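Local coordinates for ABC transporter ATP-binding protein (Leptospira interrogans serovar Copenhageni, PDB 4HZI), which probably binds and hydrolyses ATP as the ATPase subunit of an orphan ABC transporter involved in manganese utilization and tolerance, at residues R109-Q117 and K180-I188; N78-A86 and Y98-R107. All blocks are in the same frame, centred on the assembly; numbering follows the deposited sequence.

Interaction 1. Residues R109-Q117 and K180-I188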
ATOM      1  N   ARG A 109      10.624 -26.508  -5.532  1.00 36.98           N
ATOM      2  CA  ARG A 109      11.450 -25.762  -6.506  1.00 31.95           C
ATOM      3  C   ARG A 109      11.142 -24.261  -6.761  1.00 28.77           C
ATOM      4  O   ARG A 109      11.884 -23.581  -7.486  1.00 29.86           O
ATOM      5  CB  ARG A 109      11.452 -26.521  -7.817  1.00 34.78           C
ATOM      6  CG  ARG A 109      11.847 -27.989  -7.607  1.00 40.00           C
ATOM      7  CD  ARG A 109      11.491 -28.817  -8.813  1.00 47.75           C
ATOM      8  NE  ARG A 109      12.147 -28.322 -10.018  1.00 49.50           N
ATOM      9  CZ  ARG A 109      11.945 -28.833 -11.230  1.00 50.75           C
ATOM     10  NH1 ARG A 109      11.105 -29.863 -11.390  1.00 53.41           N
ATOM     11  NH2 ARG A 109      12.584 -28.324 -12.277  1.00 48.44           N
ATOM     12  N   ILE A 110      10.064 -23.757  -6.188  1.00 30.19           N
ATOM     13  CA  ILE A 110       9.653 -22.366  -6.333  1.00 29.09           C
ATOM     14  C   ILE A 110       9.588 -21.720  -4.962  1.00 33.98           C
ATOM     15  O   ILE A 110       8.771 -22.129  -4.127  1.00 34.17           O
ATOM     16  CB  ILE A 110       8.282 -22.252  -6.991  1.00 30.18           C
ATOM     17  CG1 ILE A 110       8.278 -22.929  -8.366  1.00 29.53           C
ATOM     18  CG2 ILE A 110       7.896 -20.782  -7.125  1.00 27.06           C
ATOM     19  CD1 ILE A 110       6.937 -22.802  -9.126  1.00 35.52           C
ATOM     20  N   GLY A 111      10.459 -20.739  -4.700  1.00 26.03           N
ATOM     21  CA  GLY A 111      10.381 -19.982  -3.442  1.00 29.38           C
ATOM     22  C   GLY A 111       9.304 -18.930  -3.518  1.00 32.68           C
ATOM     23  O   GLY A 111       9.112 -18.338  -4.566  1.00 33.71           O
ATOM     24  N   ILE A 112       8.598 -18.689  -2.424  1.00 27.48           N
ATOM     25  CA  ILE A 112       7.599 -17.650  -2.364  1.00 30.46           C
ATOM     26  C   ILE A 112       7.871 -16.722  -1.231  1.00 32.09           C
ATOM     27  O   ILE A 112       8.071 -17.181  -0.089  1.00 31.35           O
ATOM     28  CB  ILE A 112       6.177 -18.179  -2.060  1.00 37.68           C
ATOM     29  CG1 ILE A 112       5.742 -19.198  -3.082  1.00 43.49           C
ATOM     30  CG2 ILE A 112       5.189 -16.997  -1.997  1.00 39.98           C
ATOM     31  CD1 ILE A 112       5.461 -18.598  -4.435  1.00 45.09           C
ATOM     32  N   LEU A 113       7.869 -15.428  -1.526  1.00 28.53           N
ATOM     33  CA  LEU A 113       7.862 -14.414  -0.477  1.00 32.28           C
ATOM     34  C   LEU A 113       6.470 -13.768  -0.492  1.00 33.85           C
ATOM     35  O   LEU A 113       6.118 -13.010  -1.420  1.00 30.55           O
ATOM     36  CB  LEU A 113       8.960 -13.382  -0.717  1.00 31.06           C
ATOM     37  CG  LEU A 113       9.365 -12.453   0.457  1.00 35.12           C
ATOM     38  CD1 LEU A 113      10.396 -11.433   0.010  1.00 30.17           C
ATOM     39  CD2 LEU A 113       8.217 -11.721   1.112  1.00 33.86           C
ATOM     40  N   ASP A 114       5.670 -14.073   0.518  1.00 34.37           N
ATOM     41  CA  ASP A 114       4.347 -13.438   0.692  1.00 49.32           C
ATOM     42  C   ASP A 114       4.118 -13.091   2.175  1.00 54.13           C
ATOM     43  O   ASP A 114       4.421 -13.872   3.064  1.00 57.89           O
ATOM     44  CB  ASP A 114       3.206 -14.277   0.068  1.00 57.67           C
ATOM     45  CG  ASP A 114       2.729 -15.413   0.952  1.00 64.88           C
ATOM     46  OD1 ASP A 114       3.503 -15.913   1.804  1.00 69.08           O
ATOM     47  OD2 ASP A 114       1.558 -15.810   0.772  1.00 78.73           O
ATOM     48  N   SER A 115       3.638 -11.882   2.425  1.00 69.62           N
ATOM     49  CA  SER A 115       3.647 -11.322   3.779  1.00 78.55           C
ATOM     50  C   SER A 115       2.479 -11.814   4.639  1.00 76.63           C
ATOM     51  O   SER A 115       2.552 -11.754   5.859  1.00 85.38           O
ATOM     52  CB  SER A 115       3.671  -9.790   3.705  1.00 88.22           C
ATOM     53  OG  SER A 115       4.702  -9.353   2.822  1.00 83.70           O
ATOM     54  N   SER A 116       1.417 -12.308   4.004  1.00 82.39           N
ATOM     55  CA  SER A 116       0.298 -12.913   4.735  1.00 88.66           C
ATOM     56  C   SER A 116       0.696 -14.289   5.271  1.00 89.01           C
ATOM     57  O   SER A 116       0.575 -14.551   6.471  1.00 93.59           O
ATOM     58  CB  SER A 116      -0.962 -13.008   3.856  1.00 86.30           C
ATOM     59  OG  SER A 116      -0.636 -13.230   2.493  1.00 83.97           O
ATOM     60  N   GLN A 117       1.178 -15.156   4.383  1.00 86.58           N
ATOM     61  CA  GLN A 117       1.638 -16.486   4.781  1.00 85.98           C
ATOM     62  C   GLN A 117       2.983 -16.381   5.500  1.00 87.46           C
ATOM     63  O   GLN A 117       3.038 -16.033   6.682  1.00 85.45           O
ATOM     64  CB  GLN A 117       1.746 -17.411   3.565  1.00 78.20           C
ATOM     65  N   LYS A 180      10.901  -8.297   6.045  1.00 32.53           N
ATOM     66  CA  LYS A 180      10.851  -8.722   4.648  1.00 27.52           C
ATOM     67  C   LYS A 180      12.173  -9.363   4.224  1.00 24.25           C
ATOM     68  O   LYS A 180      12.158 -10.329   3.480  1.00 25.33           O
ATOM     69  CB  LYS A 180      10.452  -7.581   3.703  1.00 28.94           C
ATOM     70  CG  LYS A 180       9.083  -6.958   3.968  1.00 28.37           C
ATOM     71  CD  LYS A 180       7.965  -7.960   3.940  1.00 34.44           C
ATOM     72  CE  LYS A 180       6.615  -7.322   4.249  1.00 37.55           C
ATOM     73  NZ  LYS A 180       5.884  -6.969   3.024  1.00 40.87           N
ATOM     74  N   LYS A 181      13.310  -8.877   4.742  1.00 25.14           N
ATOM     75  CA  LYS A 181      14.604  -9.514   4.480  1.00 27.17           C
ATOM     76  C   LYS A 181      14.603 -10.932   4.948  1.00 26.31           C
ATOM     77  O   LYS A 181      15.087 -11.815   4.258  1.00 29.95           O
ATOM     78  CB  LYS A 181      15.753  -8.789   5.191  1.00 27.11           C
ATOM     79  CG  LYS A 181      15.897  -7.334   4.833  1.00 27.75           C
ATOM     80  CD  LYS A 181      17.007  -6.671   5.645  1.00 33.26           C
ATOM     81  CE  LYS A 181      16.938  -5.170   5.497  1.00 34.67           C
ATOM     82  NZ  LYS A 181      18.165  -4.500   6.042  1.00 34.39           N
ATOM     83  N   ILE A 182      14.053 -11.154   6.130  1.00 28.06           N
ATOM     84  CA  ILE A 182      14.064 -12.468   6.714  1.00 31.65           C
ATOM     85  C   ILE A 182      13.102 -13.395   5.981  1.00 34.77           C
ATOM     86  O   ILE A 182      13.423 -14.592   5.754  1.00 26.67           O
ATOM     87  CB  ILE A 182      13.808 -12.400   8.246  1.00 31.20           C
ATOM     88  CG1 ILE A 182      14.975 -11.670   8.958  1.00 30.03           C
ATOM     89  CG2 ILE A 182      13.613 -13.768   8.830  1.00 31.50           C
ATOM     90  CD1 ILE A 182      16.366 -12.012   8.509  1.00 36.59           C
ATOM     91  N   LEU A 183      11.946 -12.860   5.575  1.00 32.79           N
ATOM     92  CA  LEU A 183      11.046 -13.623   4.708  1.00 31.13           C
ATOM     93  C   LEU A 183      11.691 -13.965   3.366  1.00 25.63           C
ATOM     94  O   LEU A 183      11.460 -15.068   2.839  1.00 27.53           O
ATOM     95  CB  LEU A 183       9.702 -12.935   4.523  1.00 28.63           C
ATOM     96  CG  LEU A 183       8.899 -12.822   5.821  1.00 35.00           C
ATOM     97  CD1 LEU A 183       7.612 -12.048   5.582  1.00 34.72           C
ATOM     98  CD2 LEU A 183       8.604 -14.190   6.394  1.00 36.05           C
ATOM     99  N   PHE A 184      12.492 -13.082   2.814  1.00 24.27           N
ATOM    100  CA  PHE A 184      13.228 -13.419   1.626  1.00 26.17           C
ATOM    101  C   PHE A 184      14.187 -14.617   1.885  1.00 30.29           C
ATOM    102  O   PHE A 184      14.242 -15.587   1.110  1.00 27.23           O
ATOM    103  CB  PHE A 184      13.967 -12.210   1.133  1.00 27.76           C
ATOM    104  CG  PHE A 184      14.773 -12.434  -0.123  1.00 28.72           C
ATOM    105  CD1 PHE A 184      16.085 -12.880  -0.069  1.00 31.68           C
ATOM    106  CD2 PHE A 184      14.222 -12.203  -1.373  1.00 31.06           C
ATOM    107  CE1 PHE A 184      16.833 -13.065  -1.222  1.00 33.42           C
ATOM    108  CE2 PHE A 184      14.956 -12.392  -2.526  1.00 30.50           C
ATOM    109  CZ  PHE A 184      16.258 -12.843  -2.463  1.00 32.41           C
ATOM    110  N   LEU A 185      14.903 -14.578   3.010  1.00 30.15           N
ATOM    111  CA  LEU A 185      15.826 -15.679   3.338  1.00 28.08           C
ATOM    112  C   LEU A 185      15.087 -16.999   3.472  1.00 25.93           C
ATOM    113  O   LEU A 185      15.528 -18.047   2.965  1.00 32.20           O
ATOM    114  CB  LEU A 185      16.642 -15.359   4.606  1.00 29.55           C
ATOM    115  CG  LEU A 185      17.553 -14.159   4.483  1.00 31.84           C
ATOM    116  CD1 LEU A 185      18.453 -14.005   5.688  1.00 34.46           C
ATOM    117  CD2 LEU A 185      18.367 -14.267   3.189  1.00 30.89           C
ATOM    118  N   ARG A 186      13.953 -16.944   4.151  1.00 25.56           N
ATOM    119  CA  ARG A 186      13.087 -18.088   4.301  1.00 30.85           C
ATOM    120  C   ARG A 186      12.687 -18.693   2.936  1.00 34.94           C
ATOM    121  O   ARG A 186      12.624 -19.942   2.777  1.00 31.45           O
ATOM    122  CB  ARG A 186      11.864 -17.688   5.072  1.00 29.70           C
ATOM    123  CG  ARG A 186      10.842 -18.797   5.190  1.00 30.93           C
ATOM    124  CD  ARG A 186       9.625 -18.374   5.992  1.00 35.96           C
ATOM    125  NE  ARG A 186       8.647 -19.448   6.050  1.00 39.63           N
ATOM    126  CZ  ARG A 186       7.865 -19.848   5.040  1.00 43.72           C
ATOM    127  NH1 ARG A 186       7.909 -19.247   3.856  1.00 37.67           N
ATOM    128  NH2 ARG A 186       7.038 -20.879   5.211  1.00 40.19           N
ATOM    129  N   SER A 187      12.424 -17.795   1.979  1.00 30.17           N
ATOM    130  CA  SER A 187      11.930 -18.165   0.640  1.00 35.07           C
ATOM    131  C   SER A 187      13.013 -18.901  -0.167  1.00 34.35           C
ATOM    132  O   SER A 187      12.707 -19.693  -1.062  1.00 36.46           O
ATOM    133  CB  SER A 187      11.361 -16.880  -0.085  1.00 30.30           C
ATOM    134  OG  SER A 187      12.383 -16.122  -0.734  1.00 33.84           O
ATOM    135  N   ILE A 188      14.284 -18.688   0.179  1.00 33.52           N
ATOM    136  CA  ILE A 188      15.384 -19.357  -0.513  1.00 38.46           C
ATOM    137  C   ILE A 188      16.035 -20.518   0.274  1.00 34.01           C
ATOM    138  O   ILE A 188      16.950 -21.161  -0.216  1.00 36.74           O
ATOM    139  CB  ILE A 188      16.443 -18.351  -0.973  1.00 40.77           C
ATOM    140  CG1 ILE A 188      17.103 -17.650   0.217  1.00 46.90           C
ATOM    141  CG2 ILE A 188      15.804 -17.349  -1.902  1.00 40.48           C
ATOM    142  CD1 ILE A 188      18.355 -16.894  -0.167  1.00 48.92           C
TER
HETATM  143  O   HOH W   1       9.150 -16.481   2.874  1.00 31.56           O

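Interaction 2. Residues N78-A86 and Y98-R107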
ATOM      1  N   ASN A  78      -1.028 -17.965  -7.852  1.00 26.51           N
ATOM      2  CA  ASN A  78      -1.608 -19.245  -7.416  1.00 28.52           C
ATOM      3  C   ASN A  78      -1.505 -20.366  -8.447  1.00 25.62           C
ATOM      4  O   ASN A  78      -1.216 -21.524  -8.108  1.00 30.00           O
ATOM      5  CB  ASN A  78      -3.061 -19.068  -6.970  1.00 30.97           C
ATOM      6  CG  ASN A  78      -3.188 -18.239  -5.720  1.00 38.55           C
ATOM      7  OD1 ASN A  78      -2.239 -18.066  -4.974  1.00 50.99           O
ATOM      8  ND2 ASN A  78      -4.367 -17.724  -5.484  1.00 43.88           N
ATOM      9  N   LEU A  79      -1.673 -20.024  -9.714  1.00 23.92           N
ATOM     10  CA  LEU A  79      -1.555 -20.950 -10.793  1.00 25.05           C
ATOM     11  C   LEU A  79      -0.100 -21.338 -10.975  1.00 25.35           C
ATOM     12  O   LEU A  79       0.238 -22.512 -11.082  1.00 24.46           O
ATOM     13  CB  LEU A  79      -2.175 -20.317 -12.032  1.00 25.40           C
ATOM     14  CG  LEU A  79      -2.454 -21.242 -13.203  1.00 26.56           C
ATOM     15  CD1 LEU A  79      -3.532 -20.690 -14.110  1.00 25.90           C
ATOM     16  CD2 LEU A  79      -1.177 -21.497 -14.002  1.00 26.44           C
ATOM     17  N   ILE A  80       0.806 -20.342 -10.971  1.00 24.89           N
ATOM     18  CA  ILE A  80       2.242 -20.681 -11.051  1.00 23.67           C
ATOM     19  C   ILE A  80       2.728 -21.576  -9.874  1.00 24.76           C
ATOM     20  O   ILE A  80       3.574 -22.445 -10.064  1.00 25.09           O
ATOM     21  CB  ILE A  80       3.083 -19.385 -11.201  1.00 24.65           C
ATOM     22  CG1 ILE A  80       2.756 -18.709 -12.532  1.00 25.51           C
ATOM     23  CG2 ILE A  80       4.578 -19.665 -11.116  1.00 26.72           C
ATOM     24  CD1 ILE A  80       3.234 -17.292 -12.707  1.00 26.73           C
ATOM     25  N   TYR A  81       2.117 -21.445  -8.697  1.00 25.44           N
ATOM     26  CA  TYR A  81       2.508 -22.211  -7.527  1.00 26.38           C
ATOM     27  C   TYR A  81       1.746 -23.533  -7.411  1.00 29.69           C
ATOM     28  O   TYR A  81       1.869 -24.244  -6.405  1.00 29.34           O
ATOM     29  CB  TYR A  81       2.335 -21.350  -6.270  1.00 27.17           C
ATOM     30  CG  TYR A  81       3.141 -21.791  -5.061  1.00 30.83           C
ATOM     31  CD1 TYR A  81       4.512 -22.022  -5.146  1.00 32.53           C
ATOM     32  CD2 TYR A  81       2.526 -21.980  -3.823  1.00 33.77           C
ATOM     33  CE1 TYR A  81       5.253 -22.435  -4.023  1.00 31.92           C
ATOM     34  CE2 TYR A  81       3.264 -22.351  -2.705  1.00 33.14           C
ATOM     35  CZ  TYR A  81       4.622 -22.585  -2.810  1.00 34.90           C
ATOM     36  OH  TYR A  81       5.337 -22.989  -1.691  1.00 33.85           O
ATOM     37  N   GLY A  82       0.970 -23.874  -8.431  1.00 28.49           N
ATOM     38  CA  GLY A  82       0.243 -25.163  -8.492  1.00 29.97           C
ATOM     39  C   GLY A  82      -0.973 -25.271  -7.574  1.00 35.04           C
ATOM     40  O   GLY A  82      -1.379 -26.400  -7.196  1.00 31.97           O
ATOM     41  N   MET A  83      -1.551 -24.133  -7.196  1.00 32.03           N
ATOM     42  CA  MET A  83      -2.691 -24.104  -6.252  1.00 34.16           C
ATOM     43  C   MET A  83      -4.032 -24.192  -6.975  1.00 33.81           C
ATOM     44  O   MET A  83      -5.034 -24.622  -6.383  1.00 32.97           O
ATOM     45  CB  MET A  83      -2.697 -22.858  -5.357  1.00 34.53           C
ATOM     46  CG  MET A  83      -1.565 -22.707  -4.347  1.00 47.12           C
ATOM     47  SD  MET A  83      -1.771 -23.574  -2.764  1.00 66.29           S
ATOM     48  CE  MET A  83      -3.366 -22.954  -2.231  1.00 57.23           C
ATOM     49  N   ILE A  84      -4.050 -23.741  -8.229  1.00 27.42           N
ATOM     50  CA  ILE A  84      -5.174 -23.877  -9.138  1.00 30.56           C
ATOM     51  C   ILE A  84      -4.672 -24.345 -10.477  1.00 29.11           C
ATOM     52  O   ILE A  84      -3.504 -24.107 -10.858  1.00 31.99           O
ATOM     53  CB  ILE A  84      -5.955 -22.563  -9.360  1.00 31.54           C
ATOM     54  CG1 ILE A  84      -5.054 -21.501  -9.980  1.00 30.10           C
ATOM     55  CG2 ILE A  84      -6.556 -22.079  -8.060  1.00 33.66           C
ATOM     56  CD1 ILE A  84      -5.795 -20.203 -10.286  1.00 36.00           C
ATOM     57  N   TRP A  85      -5.496 -25.109 -11.161  1.00 29.30           N
ATOM     58  CA  TRP A  85      -5.169 -25.590 -12.493  1.00 27.31           C
ATOM     59  C   TRP A  85      -5.705 -24.675 -13.555  1.00 28.53           C
ATOM     60  O   TRP A  85      -6.852 -24.239 -13.484  1.00 31.64           O
ATOM     61  CB  TRP A  85      -5.827 -26.951 -12.762  1.00 33.86           C
ATOM     62  CG  TRP A  85      -5.162 -28.092 -12.148  1.00 35.00           C
ATOM     63  CD1 TRP A  85      -5.667 -28.915 -11.186  1.00 40.78           C
ATOM     64  CD2 TRP A  85      -3.862 -28.599 -12.472  1.00 44.86           C
ATOM     65  NE1 TRP A  85      -4.759 -29.918 -10.882  1.00 40.43           N
ATOM     66  CE2 TRP A  85      -3.642 -29.742 -11.660  1.00 51.58           C
ATOM     67  CE3 TRP A  85      -2.870 -28.208 -13.371  1.00 45.10           C
ATOM     68  CZ2 TRP A  85      -2.458 -30.478 -11.715  1.00 50.71           C
ATOM     69  CZ3 TRP A  85      -1.696 -28.934 -13.426  1.00 48.23           C
ATOM     70  CH2 TRP A  85      -1.495 -30.055 -12.597  1.00 52.09           C
ATOM     71  N   ALA A  86      -4.935 -24.476 -14.624  1.00 27.64           N
ATOM     72  CA  ALA A  86      -5.385 -23.717 -15.753  1.00 27.53           C
ATOM     73  C   ALA A  86      -6.578 -24.428 -16.427  1.00 32.65           C
ATOM     74  O   ALA A  86      -6.609 -25.660 -16.480  1.00 27.81           O
ATOM     75  CB  ALA A  86      -4.273 -23.574 -16.755  1.00 30.93           C
ATOM     76  N   TYR A  98       3.345 -28.847 -16.085  1.00 28.16           N
ATOM     77  CA  TYR A  98       2.896 -28.996 -14.728  1.00 30.83           C
ATOM     78  C   TYR A  98       2.170 -30.334 -14.525  1.00 29.24           C
ATOM     79  O   TYR A  98       2.256 -30.922 -13.458  1.00 38.14           O
ATOM     80  CB  TYR A  98       2.038 -27.823 -14.329  1.00 31.09           C
ATOM     81  CG  TYR A  98       2.799 -26.631 -13.791  1.00 27.61           C
ATOM     82  CD1 TYR A  98       4.098 -26.322 -14.232  1.00 29.43           C
ATOM     83  CD2 TYR A  98       2.226 -25.809 -12.865  1.00 27.08           C
ATOM     84  CE1 TYR A  98       4.774 -25.231 -13.741  1.00 28.89           C
ATOM     85  CE2 TYR A  98       2.882 -24.705 -12.384  1.00 26.97           C
ATOM     86  CZ  TYR A  98       4.184 -24.436 -12.827  1.00 27.69           C
ATOM     87  OH  TYR A  98       4.855 -23.357 -12.355  1.00 29.44           O
ATOM     88  N   GLY A  99       1.567 -30.838 -15.580  1.00 31.87           N
ATOM     89  CA  GLY A  99       0.976 -32.170 -15.543  1.00 36.80           C
ATOM     90  C   GLY A  99       2.006 -33.263 -15.283  1.00 40.06           C
ATOM     91  O   GLY A  99       1.650 -34.344 -14.830  1.00 36.50           O
ATOM     92  N   GLU A 100       3.288 -32.990 -15.529  1.00 34.87           N
ATOM     93  CA  GLU A 100       4.298 -34.036 -15.387  1.00 36.01           C
ATOM     94  C   GLU A 100       4.993 -33.978 -14.064  1.00 35.03           C
ATOM     95  O   GLU A 100       5.788 -34.861 -13.776  1.00 39.39           O
ATOM     96  CB  GLU A 100       5.330 -33.961 -16.507  1.00 37.61           C
ATOM     97  CG  GLU A 100       4.732 -33.957 -17.900  1.00 43.47           C
ATOM     98  CD  GLU A 100       5.760 -33.528 -18.925  1.00 50.38           C
ATOM     99  OE1 GLU A 100       6.783 -34.234 -19.073  1.00 58.91           O
ATOM    100  OE2 GLU A 100       5.556 -32.485 -19.556  1.00 46.90           O
ATOM    101  N   ILE A 101       4.667 -32.982 -13.246  1.00 35.87           N
ATOM    102  CA  ILE A 101       5.335 -32.769 -11.982  1.00 38.51           C
ATOM    103  C   ILE A 101       4.368 -32.899 -10.825  1.00 37.57           C
ATOM    104  O   ILE A 101       3.377 -32.156 -10.746  1.00 37.90           O
ATOM    105  CB  ILE A 101       5.941 -31.340 -11.915  1.00 41.42           C
ATOM    106  CG1 ILE A 101       6.736 -31.043 -13.185  1.00 38.77           C
ATOM    107  CG2 ILE A 101       6.808 -31.174 -10.669  1.00 41.41           C
ATOM    108  CD1 ILE A 101       7.237 -29.606 -13.277  1.00 39.90           C
ATOM    109  N   ALA A 102       4.677 -33.789  -9.887  1.00 35.11           N
ATOM    110  CA  ALA A 102       3.960 -33.765  -8.632  1.00 37.91           C
ATOM    111  C   ALA A 102       4.028 -32.358  -8.049  1.00 40.01           C
ATOM    112  O   ALA A 102       5.115 -31.784  -7.887  1.00 31.97           O
ATOM    113  CB  ALA A 102       4.527 -34.781  -7.663  1.00 44.34           C
ATOM    114  N   ILE A 103       2.869 -31.786  -7.759  1.00 37.34           N
ATOM    115  CA  ILE A 103       2.803 -30.404  -7.272  1.00 38.29           C
ATOM    116  C   ILE A 103       3.644 -30.203  -6.007  1.00 39.48           C
ATOM    117  O   ILE A 103       4.273 -29.164  -5.866  1.00 34.89           O
ATOM    118  CB  ILE A 103       1.333 -29.889  -7.130  1.00 44.17           C
ATOM    119  CG1 ILE A 103       0.981 -28.963  -8.301  1.00 46.77           C
ATOM    120  CG2 ILE A 103       1.121 -29.062  -5.868  1.00 46.38           C
ATOM    121  CD1 ILE A 103       1.397 -29.468  -9.668  1.00 49.35           C
ATOM    122  N   GLN A 104       3.705 -31.188  -5.113  1.00 30.52           N
ATOM    123  CA  GLN A 104       4.632 -31.069  -3.977  1.00 38.92           C
ATOM    124  C   GLN A 104       6.099 -30.825  -4.411  1.00 38.19           C
ATOM    125  O   GLN A 104       6.865 -30.112  -3.725  1.00 38.58           O
ATOM    126  CB  GLN A 104       4.536 -32.311  -3.080  1.00 45.84           C
ATOM    127  CG  GLN A 104       5.852 -33.007  -2.799  1.00 51.92           C
ATOM    128  CD  GLN A 104       5.678 -34.262  -1.965  1.00 50.13           C
ATOM    129  OE1 GLN A 104       5.311 -34.196  -0.801  1.00 46.10           O
ATOM    130  NE2 GLN A 104       5.929 -35.409  -2.568  1.00 55.04           N
ATOM    131  N   ASP A 105       6.499 -31.443  -5.513  1.00 34.40           N
ATOM    132  CA  ASP A 105       7.870 -31.315  -6.010  1.00 40.48           C
ATOM    133  C   ASP A 105       8.056 -29.981  -6.688  1.00 45.72           C
ATOM    134  O   ASP A 105       9.098 -29.332  -6.540  1.00 42.71           O
ATOM    135  CB  ASP A 105       8.222 -32.459  -6.948  1.00 45.00           C
ATOM    136  CG  ASP A 105       8.340 -33.788  -6.217  1.00 46.92           C
ATOM    137  OD1 ASP A 105       8.635 -33.796  -5.007  1.00 50.63           O
ATOM    138  OD2 ASP A 105       8.111 -34.829  -6.848  1.00 50.16           O
ATOM    139  N   LEU A 106       7.030 -29.548  -7.412  1.00 42.76           N
ATOM    140  CA  LEU A 106       7.015 -28.193  -7.977  1.00 38.43           C
ATOM    141  C   LEU A 106       7.275 -27.157  -6.900  1.00 38.56           C
ATOM    142  O   LEU A 106       8.197 -26.364  -7.019  1.00 44.53           O
ATOM    143  CB  LEU A 106       5.667 -27.921  -8.618  1.00 38.62           C
ATOM    144  CG  LEU A 106       5.506 -26.556  -9.238  1.00 37.77           C
ATOM    145  CD1 LEU A 106       6.180 -26.611 -10.603  1.00 40.22           C
ATOM    146  CD2 LEU A 106       4.024 -26.188  -9.346  1.00 39.52           C
ATOM    147  N   ARG A 107       6.500 -27.194  -5.826  1.00 35.94           N
ATOM    148  CA  ARG A 107       6.622 -26.218  -4.741  1.00 42.77           C
ATOM    149  C   ARG A 107       7.953 -26.184  -3.993  1.00 41.04           C
ATOM    150  O   ARG A 107       8.381 -25.134  -3.534  1.00 51.59           O
ATOM    151  CB  ARG A 107       5.455 -26.374  -3.776  1.00 48.16           C
ATOM    152  CG  ARG A 107       4.122 -26.144  -4.483  1.00 52.12           C
ATOM    153  CD  ARG A 107       3.076 -25.473  -3.616  1.00 57.46           C
ATOM    154  NE  ARG A 107       2.006 -26.383  -3.227  1.00 62.97           N
ATOM    155  CZ  ARG A 107       0.744 -26.325  -3.643  1.00 67.05           C
ATOM    156  NH1 ARG A 107       0.333 -25.387  -4.479  1.00 68.55           N
ATOM    157  NH2 ARG A 107      -0.126 -27.218  -3.198  1.00 68.27           N
TER
HETATM  158  O   HOH W   2       7.948 -23.084  -1.811  1.00 34.58           O

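Interaction 1. Residues R109-Q117 and K180-I188
Leu-113 lays its two methyl groups against the helix segment 180-188. CD1 meets CB of Phe-184 at 3.8 Å, near the plane of that ring and at its edge. CD2 touches CB of Leu-183 at 3.9 Å. The Leu-113 side chain crosses both partners at about a right angle. Its CG is anti to the backbone N (chi1 -164°), and this carries the branch onto the helix. Near the C-terminal end of the helix segment the fit is made with backbone. Gly-111 CA lies 3.3 Å from Ser-187 O, a CA-H...O contact. Having no side chain, Gly-111 lets the strand come this close. Ser-187 turns its OG back to Phe-184 O, a 2.7 Å bond on a carbonyl lone pair, and leaves CB against Ile-112 O. A water sits between the backbones, 2.7 Å from Leu-183 O and 3.2 Å from Ile-112 O. It accepts from NH1 of Arg-186, whose NE bonds Thr-134. At the other end, Lys-180 bends at chi2 and chi4 and donates from NZ to OG of poorly ordered Ser-115 at 2.7 Å. The same NZ bonds the carbonyls of Pro-200 and Ser-202. Strand 110-113 and helix 176-188 run nearly antiparallel, 164° between the directions of the short segments. The strand is outermost in its sheet, hydrogen-bonded to strand 194-198, and helix 206-222 packs against Phe-184.

Interaction 2. Residues N78-A86 and Y98-R107
Tyr-98 and Arg-107 each donate to a backbone carbonyl at the end of helix 73-80. Tyr-98 OH gives its proton to Ile-80 O at 2.8 Å, in the carbonyl plane and on a lone pair. The same oxygen lies at the edge of the Tyr-98 ring, while Leu-106 CD1, of the same segment as the ring, lies over one face toward the rim. Arg-107 NH1 donates to Tyr-81 O at 2.7 Å. This bond is bent, with 139° at the hydrogen, and the donor is tilted 32° from the carbonyl plane. The bend of the arginine at chi2 (-145°) puts CD over one face of the Tyr-81 ring, and the bend at chi3 then turns the guanidinium toward Tyr-81 O. CD sits 3.4 Å from the ring centroid in a CH-pi contact. The guanidinium also has Ile-103 CG2 over one face, and Met-83 SD lies 3.3 Å from NH1. Tyr-81 OH reaches a water at 2.6 Å, and this water also lies 2.7 Å from Arg-107 O, bridging the two residues. On the outer side, Trp-85 has Tyr-98 O in plane at its ring edge. Its CZ3 packs on Tyr-98 CB at 4.0 Å. Gly-82 packs its backbone directly against Ile-103, whose CG1 lies 3.7 Å from Gly-82 O. The helix end is a Schellman motif, with Gly-82 at C-prime: Met-83 N bonds Asn-78 O, and Gly-82 N bonds Leu-79 O. The contact lies at the C-terminal end of what is probably the P-loop helix of an ABC ATPase fold.

The contacts are in series, and helix 103-108 of interaction 2 leads into strand 110-113 of interaction 1. They meet where the Tyr-81 ring packs on Ile-112, with CE1 3.4 Å from CG1, and where Ile-110 touches Ile-80 and Tyr-98. Both are partly buried, but interaction 2 has three exposed touching residues and interaction 1 none. Interaction 1 lies nearer the centre of the chain and joins an edge strand to a helix, largely by apolar and close backbone packing; its direct polar link is at one end. Interaction 2 lies farther out and joins a helix end to a short helix and turn through side chain to carbonyl bonds and aromatic contacts.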